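PDB 2AHR: putative pyrroline carboxylate reductase from Streptococcus pyogenes, which probably catalyses the NAD(P)H-dependent reduction of 1-pyrroline-5-carboxylate to L-proline, the last step of proline biosynthesis. Local coordinates for residues R110-M115 / T160-A165. Numbering follows the deposited sequence.
Sequences RIMPNM and TFTALA. With NAP (NADP nicotinamide-adenine-dinucleotide phosphate), chain S.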
loop_
_atom_site.group_PDB
_atom_site.type_symbol
_atom_site.label_atom_id
_atom_site.label_comp_id
_atom_site.label_asym_id
_atom_site.label_seq_id
_atom_site.Cartn_x
_atom_site.Cartn_y
_atom_site.Cartn_z
ATOM N N ARG E 110 41.604 -11.335 -6.060
ATOM C CA ARG E 110 40.491 -10.834 -5.270
ATOM C C ARG E 110 39.964 -11.885 -4.294
ATOM O O ARG E 110 39.780 -13.054 -4.662
ATOM C CB ARG E 110 39.327 -10.378 -6.172
ATOM C CG ARG E 110 39.486 -9.017 -6.798
ATOM C CD ARG E 110 38.221 -8.660 -7.594
ATOM N NE ARG E 110 37.109 -8.230 -6.739
ATOM C CZ ARG E 110 35.877 -7.986 -7.187
ATOM N NH1 ARG E 110 35.582 -8.141 -8.477
ATOM N NH2 ARG E 110 34.939 -7.581 -6.344
ATOM N N ILE E 111 39.702 -11.439 -3.066
ATOM C CA ILE E 111 38.959 -12.219 -2.087
ATOM C C ILE E 111 37.678 -11.496 -1.628
ATOM O O ILE E 111 37.585 -10.241 -1.650
ATOM C CB ILE E 111 39.831 -12.615 -0.852
ATOM C CG1 ILE E 111 40.287 -11.372 -0.078
ATOM C CG2 ILE E 111 41.004 -13.520 -1.281
ATOM C CD1 ILE E 111 40.976 -11.687 1.298
HETATM N N MSE E 112 36.675 -12.287 -1.254
HETATM C CA MSE E 112 35.470 -11.742 -0.636
HETATM C C MSE E 112 35.205 -12.512 0.638
HETATM O O MSE E 112 34.584 -13.561 0.594
HETATM C CB MSE E 112 34.249 -11.761 -1.576
HETATM C CG MSE E 112 32.980 -11.028 -1.011
HETATM SE SE MSE E 112 33.300 -9.493 -0.048
HETATM C CE MSE E 112 33.968 -8.544 -1.395
ATOM N N PRO E 113 35.736 -12.003 1.768
ATOM C CA PRO E 113 35.585 -12.560 3.110
ATOM C C PRO E 113 34.372 -12.004 3.853
ATOM O O PRO E 113 33.664 -11.132 3.332
ATOM C CB PRO E 113 36.888 -12.128 3.807
ATOM C CG PRO E 113 37.193 -10.765 3.179
ATOM C CD PRO E 113 36.612 -10.813 1.758
ATOM N N ASN E 114 34.129 -12.505 5.062
ATOM C CA ASN E 114 33.107 -11.926 5.922
ATOM C C ASN E 114 33.585 -11.838 7.376
ATOM O O ASN E 114 34.694 -12.283 7.700
ATOM C CB ASN E 114 31.747 -12.632 5.756
ATOM C CG ASN E 114 31.761 -14.079 6.236
ATOM O OD1 ASN E 114 32.468 -14.430 7.190
ATOM N ND2 ASN E 114 30.973 -14.918 5.587
HETATM N N MSE E 115 32.770 -11.252 8.247
HETATM C CA MSE E 115 33.220 -10.929 9.603
HETATM C C MSE E 115 33.416 -12.212 10.451
HETATM O O MSE E 115 34.025 -12.166 11.518
HETATM C CB MSE E 115 32.246 -9.934 10.249
HETATM C CG MSE E 115 32.716 -9.238 11.546
HETATM SE SE MSE E 115 34.190 -8.178 11.474
HETATM C CE MSE E 115 33.968 -7.210 10.023
ATOM N N THR E 160 27.490 -10.936 -6.634
ATOM C CA THR E 160 26.503 -11.824 -6.035
ATOM C C THR E 160 27.048 -12.538 -4.799
ATOM O O THR E 160 26.329 -12.685 -3.820
ATOM C CB THR E 160 25.988 -12.883 -7.070
ATOM O OG1 THR E 160 25.536 -12.212 -8.247
ATOM C CG2 THR E 160 24.838 -13.700 -6.517
ATOM N N PHE E 161 28.314 -12.976 -4.829
ATOM C CA PHE E 161 28.902 -13.642 -3.671
ATOM C C PHE E 161 29.086 -12.611 -2.541
ATOM O O PHE E 161 28.881 -12.924 -1.375
ATOM C CB PHE E 161 30.255 -14.289 -4.033
ATOM C CG PHE E 161 30.858 -15.124 -2.929
ATOM C CD1 PHE E 161 30.763 -16.518 -2.966
ATOM C CD2 PHE E 161 31.552 -14.526 -1.882
ATOM C CE1 PHE E 161 31.327 -17.298 -1.965
ATOM C CE2 PHE E 161 32.131 -15.296 -0.853
ATOM C CZ PHE E 161 32.018 -16.684 -0.893
ATOM N N THR E 162 29.482 -11.390 -2.891
ATOM C CA THR E 162 29.544 -10.279 -1.917
ATOM C C THR E 162 28.230 -10.147 -1.133
ATOM O O THR E 162 28.239 -9.925 0.087
ATOM C CB THR E 162 29.862 -8.956 -2.632
ATOM O OG1 THR E 162 31.104 -9.087 -3.340
ATOM C CG2 THR E 162 29.922 -7.768 -1.643
ATOM N N ALA E 163 27.099 -10.290 -1.823
ATOM C CA ALA E 163 25.789 -10.203 -1.177
ATOM C C ALA E 163 25.452 -11.453 -0.368
ATOM O O ALA E 163 24.931 -11.351 0.746
ATOM C CB ALA E 163 24.659 -9.918 -2.241
ATOM N N LEU E 164 25.699 -12.638 -0.937
ATOM C CA LEU E 164 25.321 -13.877 -0.280
ATOM C C LEU E 164 26.162 -14.210 0.928
ATOM O O LEU E 164 25.678 -14.869 1.853
ATOM C CB LEU E 164 25.407 -15.056 -1.240
ATOM C CG LEU E 164 24.426 -15.104 -2.398
ATOM C CD1 LEU E 164 24.664 -16.445 -3.125
ATOM C CD2 LEU E 164 23.001 -14.982 -1.918
ATOM N N ALA E 165 27.418 -13.775 0.934
ATOM C CA ALA E 165 28.351 -14.208 1.985
ATOM C C ALA E 165 28.939 -13.038 2.733
ATOM O O ALA E 165 29.198 -13.135 3.918
ATOM C CB ALA E 165 29.481 -15.035 1.369
HETATM P PA NAP S . 36.479 0.289 7.677
HETATM O O1A NAP S . 35.935 1.668 7.537
HETATM O O2A NAP S . 36.077 -0.298 8.988
HETATM O O5B NAP S . 38.085 0.232 7.495
HETATM C C5B NAP S . 38.774 1.032 6.561
HETATM C C4B NAP S . 40.105 1.434 7.192
HETATM O O4B NAP S . 40.994 1.993 6.239
HETATM C C3B NAP S . 39.905 2.461 8.304
HETATM O O3B NAP S . 40.406 1.912 9.504
HETATM C C2B NAP S . 40.690 3.690 7.870
HETATM O O2B NAP S . 41.479 4.281 8.891
HETATM C C1B NAP S . 41.645 3.104 6.838
HETATM N N9A NAP S . 42.121 4.142 5.891
HETATM C C8A NAP S . 41.472 5.292 5.501
HETATM N N7A NAP S . 42.273 5.965 4.638
HETATM C C5A NAP S . 43.426 5.269 4.476
HETATM C C6A NAP S . 44.577 5.516 3.726
HETATM N N6A NAP S . 44.900 6.783 3.472
HETATM N N1A NAP S . 45.607 4.596 3.767
HETATM C C2A NAP S . 45.513 3.463 4.557
HETATM N N3A NAP S . 44.375 3.237 5.304
HETATM C C4A NAP S . 43.345 4.123 5.264
HETATM O O3 NAP S . 35.995 -0.610 6.417
HETATM P PN NAP S . 35.852 -2.225 6.456
HETATM O O1N NAP S . 34.446 -2.528 6.848
HETATM O O2N NAP S . 36.965 -2.857 7.214
HETATM O O5D NAP S . 36.019 -2.583 4.889
HETATM C C5D NAP S . 37.287 -2.642 4.274
HETATM C C4D NAP S . 37.204 -3.455 2.984
HETATM O O4D NAP S . 36.710 -4.760 3.222
HETATM C C3D NAP S . 36.268 -2.804 1.972
HETATM O O3D NAP S . 36.950 -2.745 0.743
HETATM C C2D NAP S . 35.048 -3.711 1.871
HETATM O O2D NAP S . 34.549 -3.722 0.538
HETATM C C1D NAP S . 35.609 -5.061 2.365
HETATM N N1N NAP S . 34.673 -5.945 3.109
HETATM C C2N NAP S . 34.127 -5.561 4.318
HETATM C C3N NAP S . 33.274 -6.425 5.012
HETATM C C7N NAP S . 32.767 -6.085 6.382
HETATM O O7N NAP S . 31.973 -7.055 7.026
HETATM N N7N NAP S . 33.072 -4.913 6.956
HETATM C C4N NAP S . 32.980 -7.685 4.476
HETATM C C5N NAP S . 33.538 -8.073 3.266
HETATM C C6N NAP S . 34.386 -7.189 2.596
HETATM P P2B NAP S . 40.890 5.198 10.087
HETATM O O1X NAP S . 42.070 5.819 10.816
HETATM O O2X NAP S . 40.036 6.300 9.503
HETATM O O3X NAP S . 40.069 4.357 11.049
HETATM O O HOH W 1 32.141 -7.310 -5.382
#
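Met112, a selenomethionine at the end of strand 108-112, lays its side chain against Phe161 and Thr162 of helix 158-185, and the pairing exemplifies how a Rossmann-type nucleotide domain meets the helical dimerisation region beside its cofactor. The packing centres on Met112. Met112 CB lies 3.9 Å from CD2 of the Phe161 ring, with its CG in the ring plane at the edge, so the ring is met at its rim. With CG anti to the backbone N (chi1 -173°) and two further bends, the Met112 chain crosses Thr162 at about a right angle: CE comes 3.5 Å from Thr162 OG1, while SE turns to the nicotinamide ring of NADP, 3.6 Å from C5N. Phe161 CE2 also approaches the carbonyl of Met112, 3.3 Å from its O, again near the ring plane. Ile196 of the second subunit also packs on Phe161 and Ala165.

Two polar links flank this packing. Asn114 ND2 donates to the backbone O of Ala165 over 3.0 Å; the acceptor lies close to the amide plane, but the donor stands above the carbonyl plane. The other amide atom, OD1, accepts from Asn116 N, which should fix the rotation of the group. Towards the start of the strand segment, a water donates to Thr162 OG1 (2.9 Å) and takes a weak bond from Arg110 NH2, whose NH1 forms a salt bridge with Glu155. Thr162 OG1 is further bonded to Phe158 O.

With Pro113 O also 3.1 Å from C5N of NADP, Met112 and the loop residue Pro113 line the nicotinamide, and Met112 packs on helix 158-185 as well; this shared footing would probably tie the position of the cofactor to that of the helix.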